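Local coordinates for protein lysozyme M1 (Streptomyces coelicolor, PDB 1JFX) that hydrolyses the beta-1,4 linkages between N-acetylmuramic acid and N-acetylglucosamine in bacterial peptidoglycan, with diacetylmuramidase activity as well, at residues 208-211 and 212-216; 124-127 and 128-132; 20-24 and 25-29; 152-155 and 156-159; 71-74 and 75-79. One frame throughout, in Å; residues are numbered along the deposited sequence.

How the interactions relate
All five contacts are local, lying at helix ends, helix turns or loops around the catalytic family 25 beta-alpha barrel. Interactions 2 and 5 are the most closely coupled, their centres 10 Å apart: D77 of interaction 5 forms salt bridges with R126 and R130 of interaction 2, and F79 meets Y127. Interaction 4 adjoins interaction 2 through H124, which packs on M154 and S158. Interaction 1 touches interaction 3 through L209 against S28 and F29, and brushes interaction 2 at N215 and T132. Side chains reach nearest the predicted active site from interactions 5 and 3, Q75 being about 9 Å from D98 and M27 about 10 Å from D9.

Interaction 1. Residues 208-211 and 212-216; sequences RLLA and LANNT
A211 and T216 meet at the C-terminal end of helix 206-214, the last helix of the family 25 beta-alpha barrel. The carbonyl oxygen of A211 accepts from T216 N at 2.9 Å with an N-H...O angle of 166°, a bond that spans five residues where the turns before it span four. It can form because N215 takes left-handed backbone angles (phi 66°, psi 44°) and folds the chain back over the final turn. The same reversal lays the threonine alongside A211, with T216 OG1 3.4 Å from A211 CB.

L212 holds the middle of the contact. Its backbone N donates to R208 O at 2.9 Å. The CB of L212 rests 3.4 Å from L209 O. With CG anti to the backbone N, the isobutyl group stands off the side of the helix and packs, together with L209 and the R208 chain, on F202 of strand 196-202. The carbonyl oxygens of the last turn are met from outside: L212 O by R133 NH2 and A213 O by W86 NE1. A guanidinium at this end would probably be favoured by the helix dipole.

L210 supplies the third part. Its carbonyl oxygen takes the N214 amide at 2.8 Å, while the two side chains run at a slant to each other. The asparagine's polar end is held elsewhere, OD1 accepting from N90 N, and the leucine faces the amide nitrogen with apolar carbon: CG and CD1 of L210 each lie 3.8 Å from N214 ND2.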
loop_
_atom_site.group_PDB
_atom_site.type_symbol
_atom_site.label_atom_id
_atom_site.label_comp_id
_atom_site.label_asym_id
_atom_site.label_seq_id
_atom_site.Cartn_x
_atom_site.Cartn_y
_atom_site.Cartn_z
ATOM N N ARG A 208 13.934 -2.253 -11.169
ATOM C CA ARG A 208 13.690 -2.786 -9.835
ATOM C C ARG A 208 12.191 -2.788 -9.532
ATOM O O ARG A 208 11.691 -3.705 -8.886
ATOM C CB ARG A 208 14.457 -1.971 -8.788
ATOM C CG ARG A 208 14.347 -2.521 -7.377
ATOM C CD ARG A 208 15.414 -1.919 -6.462
ATOM N NE ARG A 208 15.288 -2.397 -5.088
ATOM C CZ ARG A 208 16.231 -2.261 -4.160
ATOM N NH1 ARG A 208 17.376 -1.661 -4.457
ATOM N NH2 ARG A 208 16.031 -2.731 -2.936
ATOM N N LEU A 209 11.478 -1.777 -10.027
ATOM C CA LEU A 209 10.031 -1.693 -9.815
ATOM C C LEU A 209 9.363 -2.872 -10.537
ATOM O O LEU A 209 8.474 -3.529 -9.990
ATOM C CB LEU A 209 9.478 -0.366 -10.364
ATOM C CG LEU A 209 7.949 -0.241 -10.373
ATOM C CD1 LEU A 209 7.419 -0.211 -8.934
ATOM C CD2 LEU A 209 7.537 1.031 -11.112
ATOM N N LEU A 210 9.794 -3.130 -11.766
ATOM C CA LEU A 210 9.238 -4.234 -12.550
ATOM C C LEU A 210 9.566 -5.570 -11.881
ATOM O O LEU A 210 8.745 -6.500 -11.868
ATOM C CB LEU A 210 9.790 -4.201 -13.986
ATOM C CG LEU A 210 9.256 -5.269 -14.945
ATOM C CD1 LEU A 210 7.756 -5.076 -15.175
ATOM C CD2 LEU A 210 10.013 -5.181 -16.271
ATOM N N ALA A 211 10.776 -5.674 -11.337
ATOM C CA ALA A 211 11.193 -6.881 -10.636
ATOM C C ALA A 211 10.304 -7.101 -9.409
ATOM O O ALA A 211 9.962 -8.238 -9.080
ATOM C CB ALA A 211 12.647 -6.757 -10.211
ATOM N N LEU A 212 9.934 -6.021 -8.723
ATOM C CA LEU A 212 9.061 -6.150 -7.554
ATOM C C LEU A 212 7.683 -6.635 -8.019
ATOM O O LEU A 212 7.066 -7.514 -7.400
ATOM C CB LEU A 212 8.928 -4.798 -6.824
ATOM C CG LEU A 212 7.987 -4.798 -5.616
ATOM C CD1 LEU A 212 8.474 -5.798 -4.571
ATOM C CD2 LEU A 212 7.924 -3.387 -5.032
ATOM N N ALA A 213 7.202 -6.069 -9.123
ATOM C CA ALA A 213 5.907 -6.476 -9.667
ATOM C C ALA A 213 5.931 -7.950 -10.082
ATOM O O ALA A 213 5.008 -8.699 -9.775
ATOM C CB ALA A 213 5.537 -5.605 -10.874
ATOM N N ASN A 214 6.993 -8.376 -10.760
ATOM C CA ASN A 214 7.064 -9.763 -11.228
ATOM C C ASN A 214 7.621 -10.793 -10.258
ATOM O O ASN A 214 7.653 -11.975 -10.589
ATOM C CB ASN A 214 7.851 -9.856 -12.544
ATOM C CG ASN A 214 7.145 -9.164 -13.696
ATOM O OD1 ASN A 214 5.922 -8.977 -13.673
ATOM N ND2 ASN A 214 7.905 -8.803 -14.721
ATOM N N ASN A 215 8.046 -10.349 -9.079
ATOM C CA ASN A 215 8.605 -11.228 -8.049
ATOM C C ASN A 215 9.912 -11.844 -8.509
ATOM O O ASN A 215 10.139 -13.040 -8.335
ATOM C CB ASN A 215 7.619 -12.351 -7.665
ATOM C CG ASN A 215 7.945 -12.976 -6.300
ATOM O OD1 ASN A 215 7.408 -14.031 -5.927
ATOM N ND2 ASN A 215 8.800 -12.314 -5.544
ATOM N N THR A 216 10.764 -11.025 -9.117
ATOM C CA THR A 216 12.069 -11.501 -9.571
ATOM C C THR A 216 13.159 -10.721 -8.844
ATOM O O THR A 216 14.345 -10.835 -9.177
ATOM C CB THR A 216 12.279 -11.322 -11.088
ATOM O OG1 THR A 216 12.183 -9.936 -11.424
ATOM C CG2 THR A 216 11.248 -12.127 -11.880
#

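Interaction 2. Residues 124-127 and 128-132; sequences HARY and KARTT
The C-terminal turn of helix 113-131, within the beta-alpha-beta unit of strands 96-98 and 136-139, is closed by T131 folding back on Y127. Two donors grip the Y127 carbonyl oxygen from opposite faces of its plane: T131 N and T131 OG1, each 2.9 Å from Y127 O. The hydroxyl comes from above that plane, 40° out of it. A chi1 of 72° puts OG1 between the backbone N and the carbonyl carbon, which leaves CG2 to make a CH-pi contact with the tyrosine, 3.9 Å from the ring centroid and over the face. OG1 also sits over the ring, 3.4 Å above its plane and toward the rim, and accepts from R133 N.

K128 lies side by side with H124, its CD 4.0 Å from H124 CE1. Bent at its last torsion, the lysine brings NZ to T132 O (3.0 Å), and D134 OD1 binds both K128 NZ and H124 NE2. T132, with positive phi, ends the helix; its N returns to K128 O at 2.7 Å.

On another flank R126 CD passes 4.1 Å from R130 CG, both arginines converging on the carboxylate of D77. The helix thus pairs with helix 72-81, where F79 also meets the Y127 ring, while Y127 OH bonds G84 O and, just before strand 96-98, G95 N, and H124 packs on the loop leading to strand 160-163.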
loop_
_atom_site.group_PDB
_atom_site.type_symbol
_atom_site.label_atom_id
_atom_site.label_comp_id
_atom_site.label_asym_id
_atom_site.label_seq_id
_atom_site.Cartn_x
_atom_site.Cartn_y
_atom_site.Cartn_z
ATOM N N HIS A 124 0.379 -11.114 7.212
ATOM C CA HIS A 124 1.463 -11.401 6.291
ATOM C C HIS A 124 1.489 -12.888 5.912
ATOM O O HIS A 124 1.608 -13.234 4.740
ATOM C CB HIS A 124 2.817 -10.986 6.902
ATOM C CG HIS A 124 3.999 -11.436 6.099
ATOM N ND1 HIS A 124 4.450 -12.741 6.108
ATOM C CD2 HIS A 124 4.782 -10.774 5.212
ATOM C CE1 HIS A 124 5.453 -12.862 5.257
ATOM N NE2 HIS A 124 5.674 -11.685 4.699
ATOM N N ALA A 125 1.362 -13.765 6.901
ATOM C CA ALA A 125 1.407 -15.196 6.628
ATOM C C ALA A 125 0.295 -15.636 5.695
ATOM O O ALA A 125 0.541 -16.401 4.756
ATOM C CB ALA A 125 1.328 -15.988 7.919
ATOM N N ARG A 126 -0.921 -15.155 5.937
ATOM C CA ARG A 126 -2.042 -15.567 5.098
ATOM C C ARG A 126 -1.974 -14.943 3.711
ATOM O O ARG A 126 -2.294 -15.605 2.713
ATOM C CB ARG A 126 -3.374 -15.232 5.774
ATOM C CG ARG A 126 -4.621 -15.700 5.006
ATOM C CD ARG A 126 -4.564 -17.187 4.592
ATOM N NE ARG A 126 -4.249 -18.111 5.686
ATOM C CZ ARG A 126 -5.141 -18.864 6.330
ATOM N NH1 ARG A 126 -6.435 -18.820 6.019
ATOM N NH2 ARG A 126 -4.729 -19.703 7.270
ATOM N N TYR A 127 -1.554 -13.687 3.628
ATOM C CA TYR A 127 -1.464 -13.060 2.317
ATOM C C TYR A 127 -0.417 -13.802 1.475
ATOM O O TYR A 127 -0.615 -14.002 0.270
ATOM C CB TYR A 127 -1.091 -11.579 2.438
ATOM C CG TYR A 127 -1.147 -10.882 1.101
ATOM C CD1 TYR A 127 -2.371 -10.672 0.456
ATOM C CD2 TYR A 127 0.024 -10.502 0.438
ATOM C CE1 TYR A 127 -2.425 -10.116 -0.827
ATOM C CE2 TYR A 127 -0.020 -9.940 -0.838
ATOM C CZ TYR A 127 -1.248 -9.758 -1.469
ATOM O OH TYR A 127 -1.283 -9.249 -2.748
ATOM N N LYS A 128 0.677 -14.224 2.108
ATOM C CA LYS A 128 1.721 -14.939 1.378
ATOM C C LYS A 128 1.216 -16.319 0.955
ATOM O O LYS A 128 1.495 -16.769 -0.154
ATOM C CB LYS A 128 2.992 -15.074 2.225
ATOM C CG LYS A 128 4.198 -15.562 1.423
ATOM C CD LYS A 128 5.500 -15.396 2.194
ATOM C CE LYS A 128 6.707 -15.731 1.316
ATOM N NZ LYS A 128 6.896 -14.774 0.176
ATOM N N ALA A 129 0.474 -16.985 1.834
ATOM C CA ALA A 129 -0.067 -18.300 1.493
ATOM C C ALA A 129 -1.009 -18.152 0.292
ATOM O O ALA A 129 -1.030 -18.991 -0.618
ATOM C CB ALA A 129 -0.818 -18.890 2.688
ATOM N N ARG A 130 -1.779 -17.072 0.271
ATOM C CA ARG A 130 -2.714 -16.864 -0.831
ATOM C C ARG A 130 -2.086 -16.459 -2.162
ATOM O O ARG A 130 -2.509 -16.936 -3.221
ATOM C CB ARG A 130 -3.741 -15.779 -0.464
ATOM C CG ARG A 130 -4.745 -16.148 0.635
ATOM C CD ARG A 130 -5.743 -17.224 0.162
ATOM N NE ARG A 130 -6.562 -16.806 -0.980
ATOM C CZ ARG A 130 -7.727 -16.176 -0.903
ATOM N NH1 ARG A 130 -8.259 -15.860 0.278
ATOM N NH2 ARG A 130 -8.377 -15.868 -2.033
ATOM N N THR A 131 -1.071 -15.599 -2.104
ATOM C CA THR A 131 -0.477 -15.023 -3.311
ATOM C C THR A 131 0.989 -15.308 -3.641
ATOM O O THR A 131 1.441 -14.975 -4.741
ATOM C CB THR A 131 -0.586 -13.472 -3.252
ATOM O OG1 THR A 131 0.336 -12.990 -2.262
ATOM C CG2 THR A 131 -2.012 -13.021 -2.860
ATOM N N THR A 132 1.712 -15.891 -2.685
ATOM C CA THR A 132 3.157 -16.169 -2.727
ATOM C C THR A 132 3.959 -14.898 -2.450
ATOM O O THR A 132 5.175 -14.958 -2.327
ATOM C CB THR A 132 3.710 -16.780 -4.080
ATOM O OG1 THR A 132 3.806 -15.765 -5.091
ATOM C CG2 THR A 132 2.831 -17.931 -4.559
#

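Interaction 3. Residues 20-24 and 25-29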
loop_
_atom_site.group_PDB
_atom_site.type_symbol
_atom_site.label_atom_id
_atom_site.label_comp_id
_atom_site.label_asym_id
_atom_site.label_seq_id
_atom_site.Cartn_x
_atom_site.Cartn_y
_atom_site.Cartn_z
ATOM N N SER A 20 -5.015 7.048 -18.784
ATOM C CA SER A 20 -4.073 7.293 -19.866
ATOM C C SER A 20 -3.392 8.631 -19.568
ATOM O O SER A 20 -2.219 8.830 -19.888
ATOM C CB SER A 20 -4.778 7.318 -21.237
ATOM O OG SER A 20 -5.686 8.398 -21.370
ATOM N N SER A 21 -4.123 9.547 -18.938
ATOM C CA SER A 21 -3.533 10.832 -18.588
ATOM C C SER A 21 -2.542 10.701 -17.450
ATOM O O SER A 21 -1.539 11.430 -17.409
ATOM C CB SER A 21 -4.618 11.837 -18.220
ATOM O OG SER A 21 -5.366 12.139 -19.379
ATOM N N VAL A 22 -2.813 9.783 -16.528
ATOM C CA VAL A 22 -1.907 9.564 -15.394
ATOM C C VAL A 22 -0.580 9.036 -15.948
ATOM O O VAL A 22 0.502 9.453 -15.529
ATOM C CB VAL A 22 -2.506 8.541 -14.391
ATOM C CG1 VAL A 22 -1.461 8.142 -13.344
ATOM C CG2 VAL A 22 -3.722 9.148 -13.707
ATOM N N LYS A 23 -0.675 8.111 -16.897
ATOM C CA LYS A 23 0.511 7.545 -17.522
ATOM C C LYS A 23 1.269 8.606 -18.324
ATOM O O LYS A 23 2.489 8.707 -18.220
ATOM C CB LYS A 23 0.131 6.401 -18.463
ATOM C CG LYS A 23 1.311 5.750 -19.195
ATOM C CD LYS A 23 2.084 4.804 -18.266
ATOM C CE LYS A 23 3.158 4.011 -19.017
ATOM N NZ LYS A 23 4.202 4.898 -19.588
ATOM N N SER A 24 0.558 9.404 -19.121
ATOM C CA SER A 24 1.275 10.401 -19.925
ATOM C C SER A 24 1.884 11.512 -19.067
ATOM O O SER A 24 2.810 12.201 -19.504
ATOM C CB SER A 24 0.372 10.990 -21.015
ATOM O OG SER A 24 -0.668 11.762 -20.472
ATOM N N ALA A 25 1.371 11.668 -17.851
ATOM C CA ALA A 25 1.897 12.648 -16.904
ATOM C C ALA A 25 3.274 12.194 -16.403
ATOM O O ALA A 25 3.981 12.967 -15.754
ATOM C CB ALA A 25 0.946 12.810 -15.713
ATOM N N GLY A 26 3.626 10.939 -16.680
ATOM C CA GLY A 26 4.912 10.407 -16.272
ATOM C C GLY A 26 4.897 9.422 -15.114
ATOM O O GLY A 26 5.952 9.000 -14.646
ATOM N N MET A 27 3.716 9.059 -14.634
ATOM C CA MET A 27 3.623 8.108 -13.530
ATOM C C MET A 27 3.918 6.699 -14.027
ATOM O O MET A 27 3.488 6.311 -15.124
ATOM C CB MET A 27 2.224 8.145 -12.911
ATOM C CG MET A 27 1.845 9.501 -12.346
ATOM S SD MET A 27 2.990 9.984 -11.018
ATOM C CE MET A 27 2.321 11.637 -10.590
ATOM N N SER A 28 4.643 5.939 -13.212
ATOM C CA SER A 28 5.005 4.558 -13.538
ATOM C C SER A 28 4.162 3.519 -12.791
ATOM O O SER A 28 3.975 2.396 -13.276
ATOM C CB SER A 28 6.472 4.291 -13.180
ATOM O OG SER A 28 7.366 5.116 -13.909
ATOM N N PHE A 29 3.662 3.887 -11.615
ATOM C CA PHE A 29 2.920 2.937 -10.800
ATOM C C PHE A 29 1.800 3.576 -9.994
ATOM O O PHE A 29 1.715 4.797 -9.876
ATOM C CB PHE A 29 3.899 2.224 -9.836
ATOM C CG PHE A 29 4.443 3.114 -8.727
ATOM C CD1 PHE A 29 3.746 3.259 -7.528
ATOM C CD2 PHE A 29 5.642 3.813 -8.892
ATOM C CE1 PHE A 29 4.234 4.088 -6.510
ATOM C CE2 PHE A 29 6.136 4.641 -7.883
ATOM C CZ PHE A 29 5.425 4.778 -6.685
HETATM O O HOH W 1 4.788 7.079 -17.896
#
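V22 and M27 form the tight side of this turn, in which helix 19-24 ends in a Schellman motif. V22 CG1 lies 3.7 Å from M27 CB, and M27 CG is equally close to the same methyl, the two side chains slanting across each other. CG1 stands anti to the valine's backbone N (chi1 170°), which carries that methyl to the methionine. Behind them M27 packs on I8 of strand 6-10 and on V190, and V22 also touches I8, so this half is buried against the barrel.

Backbone bonds close the turn. G26 N donates to K23 O at 2.9 Å, from well above the carbonyl plane (57° out of it), and M27 N reaches V22 O in a weak bond of 3.4 Å. G26 has phi 107°, at which a side chain would press against the carbonyl oxygen before it; glycine suits the position.

The outer side is looser and wet. K23 bends back at chi2 and chi4 until NZ donates to a water at 2.8 Å. That water in turn donates to K23 O (2.8 Å) and to M27 O (3.2 Å), tying the lysine to the chain leaving the helix.

The chemistry is divided accordingly: apolar carbon seals the barrel side, while a water with three partners joins the solvent side. Held one water away from K23 O and M27 O, the lysine ammonium would probably offset some of the negative charge these carbonyls carry.

Interaction 4. Residues 152-155 and 156-159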
loop_
_atom_site.group_PDB
_atom_site.type_symbol
_atom_site.label_atom_id
_atom_site.label_comp_id
_atom_site.label_asym_id
_atom_site.label_seq_id
_atom_site.Cartn_x
_atom_site.Cartn_y
_atom_site.Cartn_z
ATOM N N ASN A 152 10.963 -4.881 15.131
ATOM C CA ASN A 152 11.863 -5.166 14.009
ATOM C C ASN A 152 11.464 -6.469 13.292
ATOM O O ASN A 152 12.093 -6.870 12.317
ATOM C CB ASN A 152 13.319 -5.311 14.494
ATOM C CG ASN A 152 14.307 -5.548 13.343
ATOM O OD1 ASN A 152 14.490 -4.688 12.478
ATOM N ND2 ASN A 152 14.946 -6.717 13.332
ATOM N N GLY A 153 10.398 -7.104 13.767
ATOM C CA GLY A 153 9.971 -8.380 13.222
ATOM C C GLY A 153 9.554 -8.506 11.772
ATOM O O GLY A 153 9.470 -9.625 11.245
ATOM N N MET A 154 9.277 -7.388 11.119
ATOM C CA MET A 154 8.878 -7.449 9.720
ATOM C C MET A 154 9.985 -6.961 8.811
ATOM O O MET A 154 9.791 -6.882 7.607
ATOM C CB MET A 154 7.618 -6.606 9.473
ATOM C CG MET A 154 6.423 -7.031 10.295
ATOM S SD MET A 154 5.962 -8.761 10.026
ATOM C CE MET A 154 5.253 -8.686 8.367
ATOM N N ALA A 155 11.154 -6.648 9.375
ATOM C CA ALA A 155 12.260 -6.143 8.559
ATOM C C ALA A 155 12.618 -7.036 7.376
ATOM O O ALA A 155 12.888 -6.539 6.279
ATOM C CB ALA A 155 13.502 -5.909 9.435
ATOM N N ALA A 156 12.607 -8.350 7.578
ATOM C CA ALA A 156 12.954 -9.255 6.485
ATOM C C ALA A 156 11.731 -9.850 5.807
ATOM O O ALA A 156 11.871 -10.679 4.908
ATOM C CB ALA A 156 13.856 -10.375 6.995
ATOM N N LYS A 157 10.542 -9.419 6.218
ATOM C CA LYS A 157 9.305 -9.967 5.662
ATOM C C LYS A 157 8.480 -9.054 4.769
ATOM O O LYS A 157 7.843 -9.528 3.838
ATOM C CB LYS A 157 8.383 -10.435 6.784
ATOM C CG LYS A 157 8.807 -11.700 7.500
ATOM C CD LYS A 157 7.747 -12.042 8.532
ATOM C CE LYS A 157 7.957 -13.403 9.150
ATOM N NZ LYS A 157 6.934 -13.627 10.212
ATOM N N SER A 158 8.456 -7.759 5.066
ATOM C CA SER A 158 7.645 -6.842 4.274
ATOM C C SER A 158 8.315 -5.575 3.785
ATOM O O SER A 158 8.985 -4.888 4.565
ATOM C CB SER A 158 6.419 -6.387 5.083
ATOM O OG SER A 158 5.451 -7.409 5.255
ATOM N N PRO A 159 8.150 -5.247 2.491
ATOM C CA PRO A 159 8.748 -4.007 1.979
ATOM C C PRO A 159 7.995 -2.892 2.729
ATOM O O PRO A 159 6.820 -3.058 3.092
ATOM C CB PRO A 159 8.380 -4.022 0.496
ATOM C CG PRO A 159 8.323 -5.493 0.173
ATOM C CD PRO A 159 7.664 -6.106 1.386
HETATM O O HOH W 2 11.572 -10.158 9.573
HETATM O O HOH W 3 7.749 -11.675 12.053
HETATM O O HOH W 4 11.567 -4.450 4.987
#
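M154 O is gripped by the backbone amides of K157 and S158, three and four residues on, which come from different directions. S158 N, 3.0 Å from M154 O, approaches in the carbonyl plane with an almost straight N-H...O angle of 168°, whereas K157 N, also 3.0 Å from M154 O, comes from far above that plane, 69° out of it. The methionine side chain works on the same pair of residues: its chain bends at chi2 and chi3 (-72°), carrying CE to 3.4 Å from S158 OG and 3.9 Å from K157 CB. The sulfur then lies beside the lysine's extended chain, M154 SD being 4.0 Å from K157 CD.

The next shell fixes these groups. A type I turn from N152 to A155, closed by A155 N donating to N152 O at 3.1 Å, presents M154. Three waters stitch the rest together. Two of them donate to G153 O, one also accepting from A156 N and the other from K157 NZ, while the third donates to A155 O and to S158 O. S158 OG, though touched by the methionine methyl, has its polar partner in V135 O.

Farther out, this loop between helix 141-148 and strand 160-163 packs against helix 113-131 and strand 136-139. M154 lies on I120 and H124 of the helix and on I137 of the strand; S158 meets the same H124 and I137, and P159 then bonds by its backbone to I137 as the chain enters strand 160-163.

Interaction 5. Residues 71-74 and 75-79; sequences SGTA and QADYF
G72 O and A76 N make the shortest of the four backbone bonds across the first turns of helix 72-81, at 3.0 Å. The helix starts with S71 as N-cap: S71 OG accepts from A74 N, also at 3.0 Å and nearly straight (165°), while its carbonyl oxygen takes Q75 N at 3.1 Å. A serine chi1 of 71° turns the hydroxyl forward, toward the first turn, where it meets the A74 amide, which lacks an earlier carbonyl within the helix.

T73 and D77 lie side by side one turn apart, pointing the same way. The threonine offers its methyl rather than its hydroxyl, CG2 being anti to the backbone N and 4.1 Å from D77 OD2. The carboxylate turns its charge to R130 and R126 of helix 113-131, which probably keeps it ionised. On a different side Y78 CB rests 3.5 Å from A74 O.

Q75 starts against the cap, its CB 3.9 Å from S71 O, and runs inward extended. Both ends of its buried amide are held: OE1 bonds H63 NE2, and NE2 bonds R66 O and S70 OG. Its side chain lies about 9 Å from that of D98, a predicted active-site residue.

Helix 72-81 is the helix of the beta-alpha-beta unit that joins strands 58-64 and 96-98. T73 and A76 pack on R126 of helix 113-131, Q75 meets W119 of that same helix, and Y78 and F79 touch T35 of strand 29-36.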
loop_
_atom_site.group_PDB
_atom_site.type_symbol
_atom_site.label_atom_id
_atom_site.label_comp_id
_atom_site.label_asym_id
_atom_site.label_seq_id
_atom_site.Cartn_x
_atom_site.Cartn_y
_atom_site.Cartn_z
ATOM N N SER A 71 -9.450 -11.083 12.830
ATOM C CA SER A 71 -8.037 -11.443 12.868
ATOM C C SER A 71 -7.294 -11.023 11.605
ATOM O O SER A 71 -7.912 -10.696 10.592
ATOM C CB SER A 71 -7.888 -12.957 13.034
ATOM O OG SER A 71 -8.279 -13.628 11.834
ATOM N N GLY A 72 -5.966 -11.045 11.683
ATOM C CA GLY A 72 -5.144 -10.691 10.537
ATOM C C GLY A 72 -5.342 -11.727 9.447
ATOM O O GLY A 72 -5.326 -11.411 8.259
ATOM N N THR A 73 -5.518 -12.981 9.849
ATOM C CA THR A 73 -5.750 -14.036 8.874
ATOM C C THR A 73 -7.036 -13.760 8.100
ATOM O O THR A 73 -7.056 -13.833 6.869
ATOM C CB THR A 73 -5.878 -15.412 9.561
ATOM O OG1 THR A 73 -4.642 -15.728 10.210
ATOM C CG2 THR A 73 -6.203 -16.503 8.531
ATOM N N ALA A 74 -8.113 -13.441 8.820
ATOM C CA ALA A 74 -9.396 -13.184 8.165
ATOM C C ALA A 74 -9.367 -12.013 7.186
ATOM O O ALA A 74 -9.920 -12.103 6.087
ATOM C CB ALA A 74 -10.482 -12.949 9.205
ATOM N N GLN A 75 -8.737 -10.907 7.568
ATOM C CA GLN A 75 -8.706 -9.779 6.659
ATOM C C GLN A 75 -7.780 -10.022 5.467
ATOM O O GLN A 75 -8.028 -9.489 4.392
ATOM C CB GLN A 75 -8.366 -8.475 7.401
ATOM C CG GLN A 75 -9.637 -7.883 8.007
ATOM C CD GLN A 75 -9.438 -6.653 8.867
ATOM O OE1 GLN A 75 -8.799 -5.677 8.459
ATOM N NE2 GLN A 75 -10.025 -6.681 10.068
ATOM N N ALA A 76 -6.739 -10.840 5.643
ATOM C CA ALA A 76 -5.848 -11.142 4.517
ATOM C C ALA A 76 -6.627 -11.966 3.479
ATOM O O ALA A 76 -6.485 -11.742 2.268
ATOM C CB ALA A 76 -4.589 -11.928 4.999
ATOM N N ASP A 77 -7.439 -12.919 3.936
ATOM C CA ASP A 77 -8.226 -13.727 2.999
ATOM C C ASP A 77 -9.256 -12.837 2.287
ATOM O O ASP A 77 -9.444 -12.941 1.071
ATOM C CB ASP A 77 -8.946 -14.884 3.719
ATOM C CG ASP A 77 -8.086 -16.135 3.846
ATOM O OD1 ASP A 77 -7.376 -16.470 2.876
ATOM O OD2 ASP A 77 -8.126 -16.805 4.912
ATOM N N TYR A 78 -9.920 -11.963 3.039
ATOM C CA TYR A 78 -10.914 -11.064 2.462
ATOM C C TYR A 78 -10.263 -10.221 1.358
ATOM O O TYR A 78 -10.777 -10.116 0.252
ATOM C CB TYR A 78 -11.497 -10.166 3.565
ATOM C CG TYR A 78 -12.441 -9.094 3.057
ATOM C CD1 TYR A 78 -13.481 -9.407 2.185
ATOM C CD2 TYR A 78 -12.278 -7.765 3.440
ATOM C CE1 TYR A 78 -14.334 -8.410 1.700
ATOM C CE2 TYR A 78 -13.123 -6.763 2.963
ATOM C CZ TYR A 78 -14.146 -7.092 2.095
ATOM O OH TYR A 78 -14.989 -6.106 1.608
ATOM N N PHE A 79 -9.108 -9.643 1.668
ATOM C CA PHE A 79 -8.364 -8.836 0.705
ATOM C C PHE A 79 -7.953 -9.653 -0.527
ATOM O O PHE A 79 -8.166 -9.238 -1.670
ATOM C CB PHE A 79 -7.119 -8.269 1.399
ATOM C CG PHE A 79 -6.205 -7.472 0.499
ATOM C CD1 PHE A 79 -6.695 -6.449 -0.316
ATOM C CD2 PHE A 79 -4.832 -7.700 0.540
ATOM C CE1 PHE A 79 -5.813 -5.649 -1.076
ATOM C CE2 PHE A 79 -3.949 -6.928 -0.198
ATOM C CZ PHE A 79 -4.434 -5.891 -1.012
#